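Local coordinates for S-M checkpoint control protein RAD4 (PDB 4BMD) that is an essential adaptor in DNA replication and the S-M checkpoint, whose BRCT1,2 pair, outside this fragment, engages both phosphorylated sites of a crb2 dimer, at residues 98-112 with 126-138. Sequence-based numbering, arbitrary orientation. Where two conformers were deposited one is given.
Sequences FFRPSLVPYFNGLSI and KKALTILGAVVHE
Ile112 N donates to Val135 O over 2.9 Å at 173°, within a ladder that begins at Val135 N to Leu110 O and runs on to His137 N with Ile112 O, both nearly straight. Because Ile112 gives its N-H and its carbonyl to Val135 and His137, two residues apart, the register is that of a parallel sheet. A water extends the link beyond the strands, accepting from Gly109 N at 2.6 Å and donating to Gly133 O.

CA-H...O contacts join the helix end to segment 98-112. Leu132 O receives the CA-H of Val104 at 3.2 Å, with 175° at the hydrogen, and Phe107 CB also lies against this oxygen. Gly133 follows with positive phi; its N bonds to Thr130 O and Ala134 N to Leu129 O, a Schellman motif ending helix 119-131. This is the first beta-alpha-beta unit of the BRCT 4 domain: strand 111-115, helix 119-131, then edge strand 135-137, in the sheet order 2-1-3-4 of the BRCT fold.

The apolar contacts fall into two groups. The CB bond of Phe107 is directed at segment 126-138, and with CG anti to its carbonyl carbon (chi1 -76°) the ring lies against Leu132, whose CB sits over one face, 4.0 Å from CD2. Ile112 CD1 reaches Ala134 CB at 3.9 Å, and the Ile112 and Leu129 side chains cross at about a right angle; Leu179 of helix 177-185 also touches Phe107 and Leu129. Farther along, Leu132 CD2 sits between Phe99 CD1 (3.9 Å) and Leu103 CD1 (4.1 Å), while Phe98 CZ meets Ala128 CB and Ile131 CD1.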
ATOM      1  N   PHE A  98      -2.258   5.876  -4.751  1.00 33.08           N
ATOM      2  CA  PHE A  98      -2.752   6.384  -3.478  1.00 31.70           C
ATOM      3  C   PHE A  98      -1.951   7.573  -2.973  1.00 32.77           C
ATOM      4  O   PHE A  98      -2.444   8.365  -2.172  1.00 38.04           O
ATOM      5  CB  PHE A  98      -2.739   5.273  -2.421  1.00 34.76           C
ATOM      6  CG  PHE A  98      -1.370   4.708  -2.149  1.00 34.15           C
ATOM      7  CD1 PHE A  98      -0.521   5.314  -1.235  1.00 29.18           C
ATOM      8  CD2 PHE A  98      -0.938   3.565  -2.799  1.00 29.36           C
ATOM      9  CE1 PHE A  98       0.737   4.796  -0.986  1.00 28.30           C
ATOM     10  CE2 PHE A  98       0.318   3.040  -2.551  1.00 32.46           C
ATOM     11  CZ  PHE A  98       1.156   3.658  -1.644  1.00 30.37           C
ATOM     12  N   PHE A  99      -0.710   7.690  -3.433  1.00 33.25           N
ATOM     13  CA  PHE A  99       0.198   8.693  -2.889  1.00 33.48           C
ATOM     14  C   PHE A  99      -0.203  10.135  -3.190  1.00 30.68           C
ATOM     15  O   PHE A  99      -0.395  10.518  -4.342  1.00 33.93           O
ATOM     16  CB  PHE A  99       1.636   8.453  -3.349  1.00 27.34           C
ATOM     17  CG  PHE A  99       2.596   9.505  -2.874  1.00 35.60           C
ATOM     18  CD1 PHE A  99       2.949   9.584  -1.537  1.00 39.80           C
ATOM     19  CD2 PHE A  99       3.137  10.422  -3.760  1.00 32.29           C
ATOM     20  CE1 PHE A  99       3.826  10.555  -1.093  1.00 28.72           C
ATOM     21  CE2 PHE A  99       4.015  11.394  -3.321  1.00 35.94           C
ATOM     22  CZ  PHE A  99       4.360  11.459  -1.985  1.00 35.01           C
ATOM     23  N   ARG A 100      -0.325  10.922  -2.127  1.00 33.44           N
ATOM     24  CA  ARG A 100      -0.614  12.344  -2.240  0.53 36.82           C
ATOM     25  C   ARG A 100       0.353  13.139  -1.371  1.00 40.68           C
ATOM     26  O   ARG A 100       0.372  12.979  -0.150  1.00 45.73           O
ATOM     27  CB  ARG A 100      -2.058  12.637  -1.826  0.53 36.62           C
ATOM     28  CG  ARG A 100      -3.107  12.099  -2.784  0.53 38.23           C
ATOM     29  CD  ARG A 100      -4.512  12.411  -2.289  0.53 40.98           C
ATOM     30  NE  ARG A 100      -5.534  12.068  -3.274  0.53 45.07           N
ATOM     31  CZ  ARG A 100      -6.111  10.874  -3.368  0.53 34.53           C
ATOM     32  NH1 ARG A 100      -5.765   9.901  -2.539  0.53 36.41           N
ATOM     33  NH2 ARG A 100      -7.033  10.653  -4.294  0.53 38.69           N
ATOM     34  N   PRO A 101       1.166  14.002  -2.001  1.00 39.13           N
ATOM     35  CA  PRO A 101       2.164  14.823  -1.301  1.00 38.91           C
ATOM     36  C   PRO A 101       1.565  15.712  -0.212  1.00 38.43           C
ATOM     37  O   PRO A 101       2.286  16.139   0.689  1.00 40.14           O
ATOM     38  CB  PRO A 101       2.750  15.685  -2.422  1.00 39.67           C
ATOM     39  CG  PRO A 101       2.553  14.873  -3.655  1.00 36.72           C
ATOM     40  CD  PRO A 101       1.237  14.180  -3.463  1.00 41.87           C
ATOM     41  N   SER A 102       0.266  15.984  -0.292  1.00 33.38           N
ATOM     42  CA  SER A 102      -0.400  16.820   0.701  1.00 33.24           C
ATOM     43  C   SER A 102      -0.579  16.089   2.029  1.00 36.38           C
ATOM     44  O   SER A 102      -0.864  16.709   3.054  1.00 38.25           O
ATOM     45  CB  SER A 102      -1.755  17.308   0.178  1.00 31.12           C
ATOM     46  OG  SER A 102      -2.598  16.220  -0.160  1.00 42.51           O
ATOM     47  N   LEU A 103      -0.413  14.769   2.004  1.00 30.44           N
ATOM     48  CA  LEU A 103      -0.536  13.955   3.210  1.00 30.29           C
ATOM     49  C   LEU A 103       0.771  13.914   3.993  1.00 30.94           C
ATOM     50  O   LEU A 103       0.775  13.643   5.194  1.00 36.91           O
ATOM     51  CB  LEU A 103      -0.972  12.533   2.857  1.00 25.74           C
ATOM     52  CG  LEU A 103      -2.402  12.366   2.343  1.00 27.74           C
ATOM     53  CD1 LEU A 103      -2.652  10.929   1.916  1.00 26.44           C
ATOM     54  CD2 LEU A 103      -3.400  12.790   3.408  1.00 22.50           C
ATOM     55  N   VAL A 104       1.874  14.185   3.302  1.00 37.00           N
ATOM     56  CA  VAL A 104       3.210  14.117   3.898  1.00 28.98           C
ATOM     57  C   VAL A 104       3.424  14.957   5.170  1.00 31.22           C
ATOM     58  O   VAL A 104       3.945  14.439   6.159  1.00 32.35           O
ATOM     59  CB  VAL A 104       4.320  14.420   2.859  1.00 37.25           C
ATOM     60  CG1 VAL A 104       5.697  14.260   3.487  1.00 24.17           C
ATOM     61  CG2 VAL A 104       4.173  13.509   1.652  1.00 32.46           C
ATOM     62  N   PRO A 105       3.026  16.247   5.160  1.00 35.32           N
ATOM     63  CA  PRO A 105       3.259  17.039   6.377  1.00 34.37           C
ATOM     64  C   PRO A 105       2.480  16.522   7.585  1.00 36.45           C
ATOM     65  O   PRO A 105       2.826  16.845   8.721  1.00 34.91           O
ATOM     66  CB  PRO A 105       2.750  18.433   5.994  1.00 27.63           C
ATOM     67  CG  PRO A 105       2.783  18.460   4.509  1.00 41.82           C
ATOM     68  CD  PRO A 105       2.447  17.071   4.084  1.00 33.09           C
ATOM     69  N   TYR A 106       1.444  15.728   7.337  1.00 36.89           N
ATOM     70  CA  TYR A 106       0.622  15.185   8.410  1.00 32.59           C
ATOM     71  C   TYR A 106       1.234  13.936   9.045  1.00 32.86           C
ATOM     72  O   TYR A 106       1.107  13.724  10.250  1.00 32.72           O
ATOM     73  CB  TYR A 106      -0.786  14.883   7.898  1.00 28.75           C
ATOM     74  CG  TYR A 106      -1.579  16.113   7.521  1.00 34.63           C
ATOM     75  CD1 TYR A 106      -2.300  16.819   8.476  1.00 41.47           C
ATOM     76  CD2 TYR A 106      -1.612  16.567   6.209  1.00 31.17           C
ATOM     77  CE1 TYR A 106      -3.030  17.942   8.136  1.00 37.50           C
ATOM     78  CE2 TYR A 106      -2.339  17.691   5.860  1.00 46.59           C
ATOM     79  CZ  TYR A 106      -3.045  18.373   6.829  1.00 44.74           C
ATOM     80  OH  TYR A 106      -3.771  19.492   6.488  1.00 54.33           O
ATOM     81  N   PHE A 107       1.891  13.111   8.235  1.00 28.95           N
ATOM     82  CA  PHE A 107       2.531  11.897   8.740  1.00 32.13           C
ATOM     83  C   PHE A 107       3.935  12.171   9.264  1.00 36.34           C
ATOM     84  O   PHE A 107       4.527  11.329   9.940  1.00 33.49           O
ATOM     85  CB  PHE A 107       2.593  10.819   7.656  1.00 28.48           C
ATOM     86  CG  PHE A 107       1.283  10.129   7.406  1.00 30.74           C
ATOM     87  CD1 PHE A 107       0.893   9.052   8.186  1.00 30.37           C
ATOM     88  CD2 PHE A 107       0.446  10.550   6.387  1.00 29.79           C
ATOM     89  CE1 PHE A 107      -0.309   8.412   7.958  1.00 23.06           C
ATOM     90  CE2 PHE A 107      -0.757   9.913   6.153  1.00 26.66           C
ATOM     91  CZ  PHE A 107      -1.136   8.843   6.940  1.00 32.28           C
ATOM     92  N   ASN A 108       4.464  13.348   8.946  1.00 41.11           N
ATOM     93  CA  ASN A 108       5.814  13.723   9.355  1.00 34.92           C
ATOM     94  C   ASN A 108       6.002  13.735  10.867  1.00 38.50           C
ATOM     95  O   ASN A 108       5.205  14.323  11.599  1.00 45.47           O
ATOM     96  CB  ASN A 108       6.189  15.087   8.773  1.00 43.43           C
ATOM     97  CG  ASN A 108       7.296  14.994   7.745  1.00 54.91           C
ATOM     98  OD1 ASN A 108       7.040  14.836   6.552  1.00 56.49           O
ATOM     99  ND2 ASN A 108       8.539  15.089   8.205  1.00 63.75           N
ATOM    100  N   GLY A 109       7.063  13.079  11.329  1.00 36.29           N
ATOM    101  CA  GLY A 109       7.380  13.038  12.744  1.00 39.29           C
ATOM    102  C   GLY A 109       6.708  11.893  13.476  1.00 41.80           C
ATOM    103  O   GLY A 109       7.056  11.584  14.615  1.00 42.06           O
ATOM    104  N   LEU A 110       5.741  11.260  12.820  1.00 43.14           N
ATOM    105  CA  LEU A 110       5.005  10.160  13.431  1.00 30.12           C
ATOM    106  C   LEU A 110       5.789   8.855  13.397  1.00 26.79           C
ATOM    107  O   LEU A 110       6.159   8.365  12.330  1.00 30.94           O
ATOM    108  CB  LEU A 110       3.650   9.967  12.747  1.00 24.47           C
ATOM    109  CG  LEU A 110       2.627  11.095  12.893  1.00 41.27           C
ATOM    110  CD1 LEU A 110       1.331  10.728  12.188  1.00 27.39           C
ATOM    111  CD2 LEU A 110       2.372  11.407  14.361  1.00 30.96           C
ATOM    112  N   SER A 111       6.040   8.300  14.577  1.00 34.90           N
ATOM    113  CA  SER A 111       6.699   7.005  14.688  0.51 30.93           C
ATOM    114  C   SER A 111       5.650   5.908  14.831  1.00 30.87           C
ATOM    115  O   SER A 111       4.869   5.899  15.782  1.00 34.73           O
ATOM    116  CB  SER A 111       7.662   6.989  15.877  0.51 30.46           C
ATOM    117  OG  SER A 111       6.998   7.342  17.077  0.51 33.23           O
ATOM    118  N   ILE A 112       5.631   4.983  13.876  1.00 30.56           N
ATOM    119  CA  ILE A 112       4.601   3.950  13.842  1.00 27.86           C
ATOM    120  C   ILE A 112       5.168   2.534  13.878  1.00 27.93           C
ATOM    121  O   ILE A 112       6.112   2.214  13.156  1.00 24.84           O
ATOM    122  CB  ILE A 112       3.713   4.094  12.583  1.00 28.88           C
ATOM    123  CG1 ILE A 112       3.213   5.533  12.438  1.00 27.18           C
ATOM    124  CG2 ILE A 112       2.541   3.122  12.630  1.00 29.21           C
ATOM    125  CD1 ILE A 112       2.326   5.754  11.229  1.00 30.47           C
ATOM    126  N   LYS A 126       4.641  -0.898   5.048  1.00 33.74           N
ATOM    127  CA  LYS A 126       5.825  -0.178   5.507  1.00 31.11           C
ATOM    128  C   LYS A 126       6.250   0.864   4.483  1.00 31.74           C
ATOM    129  O   LYS A 126       6.498   2.022   4.825  1.00 31.67           O
ATOM    130  CB  LYS A 126       6.984  -1.144   5.761  1.00 36.09           C
ATOM    131  CG  LYS A 126       6.799  -2.059   6.958  1.00 42.47           C
ATOM    132  CD  LYS A 126       8.027  -2.934   7.164  1.00 48.34           C
ATOM    133  CE  LYS A 126       7.878  -3.823   8.388  1.00 68.64           C
ATOM    134  NZ  LYS A 126       9.064  -4.701   8.587  1.00 63.53           N
ATOM    135  N   LYS A 127       6.328   0.446   3.223  1.00 27.45           N
ATOM    136  CA  LYS A 127       6.745   1.330   2.141  1.00 34.43           C
ATOM    137  C   LYS A 127       5.739   2.454   1.936  1.00 27.58           C
ATOM    138  O   LYS A 127       6.116   3.596   1.669  1.00 30.69           O
ATOM    139  CB  LYS A 127       6.929   0.536   0.848  1.00 36.34           C
ATOM    140  CG  LYS A 127       8.005  -0.534   0.937  1.00 44.36           C
ATOM    141  CD  LYS A 127       8.064  -1.384  -0.323  1.00 43.53           C
ATOM    142  CE  LYS A 127       9.181  -2.413  -0.232  1.00 51.44           C
ATOM    143  NZ  LYS A 127       9.205  -3.320  -1.411  1.00 78.79           N
ATOM    144  N   ALA A 128       4.458   2.124   2.065  1.00 29.14           N
ATOM    145  CA  ALA A 128       3.396   3.112   1.923  1.00 32.05           C
ATOM    146  C   ALA A 128       3.517   4.190   2.993  1.00 28.92           C
ATOM    147  O   ALA A 128       3.494   5.381   2.689  1.00 32.90           O
ATOM    148  CB  ALA A 128       2.035   2.442   1.992  1.00 29.88           C
ATOM    149  N   LEU A 129       3.655   3.766   4.245  1.00 26.40           N
ATOM    150  CA  LEU A 129       3.769   4.699   5.362  1.00 29.50           C
ATOM    151  C   LEU A 129       5.051   5.521   5.292  1.00 32.37           C
ATOM    152  O   LEU A 129       5.093   6.659   5.762  1.00 32.15           O
ATOM    153  CB  LEU A 129       3.692   3.951   6.694  1.00 26.35           C
ATOM    154  CG  LEU A 129       2.302   3.466   7.108  1.00 22.30           C
ATOM    155  CD1 LEU A 129       2.388   2.526   8.299  1.00 19.18           C
ATOM    156  CD2 LEU A 129       1.408   4.653   7.424  1.00 25.15           C
ATOM    157  N   THR A 130       6.093   4.943   4.704  1.00 28.14           N
ATOM    158  CA  THR A 130       7.378   5.625   4.593  1.00 27.50           C
ATOM    159  C   THR A 130       7.319   6.790   3.608  1.00 31.73           C
ATOM    160  O   THR A 130       7.732   7.903   3.931  1.00 33.43           O
ATOM    161  CB  THR A 130       8.507   4.654   4.191  1.00 38.17           C
ATOM    162  OG1 THR A 130       8.610   3.609   5.166  1.00 27.13           O
ATOM    163  CG2 THR A 130       9.836   5.386   4.107  1.00 25.82           C
ATOM    164  N   ILE A 131       6.800   6.538   2.409  1.00 27.46           N
ATOM    165  CA  ILE A 131       6.695   7.591   1.399  1.00 40.35           C
ATOM    166  C   ILE A 131       5.669   8.649   1.793  1.00 35.92           C
ATOM    167  O   ILE A 131       5.724   9.783   1.321  1.00 38.53           O
ATOM    168  CB  ILE A 131       6.354   7.034  -0.002  1.00 41.28           C
ATOM    169  CG1 ILE A 131       5.029   6.272   0.025  1.00 40.80           C
ATOM    170  CG2 ILE A 131       7.473   6.143  -0.515  1.00 45.58           C
ATOM    171  CD1 ILE A 131       4.620   5.720  -1.320  1.00 44.10           C
ATOM    172  N   LEU A 132       4.737   8.275   2.665  1.00 34.76           N
ATOM    173  CA  LEU A 132       3.730   9.213   3.149  1.00 28.34           C
ATOM    174  C   LEU A 132       4.294  10.156   4.208  1.00 36.98           C
ATOM    175  O   LEU A 132       3.613  11.083   4.643  1.00 35.82           O
ATOM    176  CB  LEU A 132       2.509   8.470   3.691  1.00 29.81           C
ATOM    177  CG  LEU A 132       1.577   7.873   2.635  1.00 35.86           C
ATOM    178  CD1 LEU A 132       0.499   7.038   3.296  1.00 25.57           C
ATOM    179  CD2 LEU A 132       0.963   8.967   1.772  1.00 32.91           C
ATOM    180  N   GLY A 133       5.533   9.913   4.625  1.00 30.24           N
ATOM    181  CA  GLY A 133       6.225  10.824   5.518  1.00 29.75           C
ATOM    182  C   GLY A 133       6.424  10.310   6.931  1.00 32.92           C
ATOM    183  O   GLY A 133       7.037  10.982   7.759  1.00 38.52           O
ATOM    184  N   ALA A 134       5.909   9.119   7.212  1.00 31.91           N
ATOM    185  CA  ALA A 134       6.023   8.546   8.547  1.00 32.52           C
ATOM    186  C   ALA A 134       7.288   7.708   8.694  1.00 32.56           C
ATOM    187  O   ALA A 134       7.927   7.348   7.706  1.00 33.57           O
ATOM    188  CB  ALA A 134       4.791   7.713   8.874  1.00 28.11           C
ATOM    189  N   VAL A 135       7.644   7.405   9.938  1.00 29.06           N
ATOM    190  CA  VAL A 135       8.781   6.539  10.218  1.00 24.59           C
ATOM    191  C   VAL A 135       8.301   5.226  10.819  1.00 28.65           C
ATOM    192  O   VAL A 135       7.745   5.203  11.916  1.00 30.55           O
ATOM    193  CB  VAL A 135       9.775   7.202  11.188  1.00 31.65           C
ATOM    194  CG1 VAL A 135      10.878   6.226  11.562  1.00 28.28           C
ATOM    195  CG2 VAL A 135      10.360   8.461  10.569  1.00 26.96           C
ATOM    196  N   VAL A 136       8.512   4.135  10.092  1.00 31.31           N
ATOM    197  CA  VAL A 136       8.078   2.821  10.548  1.00 32.95           C
ATOM    198  C   VAL A 136       9.169   2.128  11.356  1.00 30.76           C
ATOM    199  O   VAL A 136      10.296   1.972  10.890  1.00 40.68           O
ATOM    200  CB  VAL A 136       7.675   1.923   9.367  1.00 27.26           C
ATOM    201  CG1 VAL A 136       7.162   0.584   9.875  1.00 27.47           C
ATOM    202  CG2 VAL A 136       6.624   2.616   8.517  1.00 25.00           C
ATOM    203  N   HIS A 137       8.825   1.713  12.570  1.00 31.96           N
ATOM    204  CA  HIS A 137       9.774   1.047  13.454  1.00 26.36           C
ATOM    205  C   HIS A 137       9.556  -0.462  13.482  1.00 28.04           C
ATOM    206  O   HIS A 137       8.423  -0.935  13.574  1.00 31.01           O
ATOM    207  CB  HIS A 137       9.683   1.624  14.866  1.00 26.30           C
ATOM    208  CG  HIS A 137      10.331   2.965  15.011  1.00 41.06           C
ATOM    209  ND1 HIS A 137      11.489   3.158  15.733  1.00 52.15           N
ATOM    210  CD2 HIS A 137       9.991   4.179  14.517  1.00 36.70           C
ATOM    211  CE1 HIS A 137      11.829   4.434  15.684  1.00 52.18           C
ATOM    212  NE2 HIS A 137      10.936   5.075  14.952  1.00 34.01           N
ATOM    213  N   GLU A 138      10.651  -1.209  13.408  1.00 33.52           N
ATOM    214  CA  GLU A 138      10.584  -2.666  13.389  0.57 35.69           C
ATOM    215  C   GLU A 138      10.144  -3.236  14.732  1.00 31.59           C
ATOM    216  O   GLU A 138       9.641  -4.357  14.802  1.00 34.31           O
ATOM    217  CB  GLU A 138      11.937  -3.259  12.984  0.57 40.54           C
ATOM    218  CG  GLU A 138      12.356  -2.934  11.558  0.57 47.03           C
ATOM    219  CD  GLU A 138      11.465  -3.592  10.520  0.57 53.04           C
ATOM    220  OE1 GLU A 138      10.814  -4.608  10.847  0.57 53.23           O
ATOM    221  OE2 GLU A 138      11.418  -3.094   9.376  0.57 46.76           O
TER
HETATM  222  O   HOH W   1       8.509  11.358   9.938  1.00 48.05           O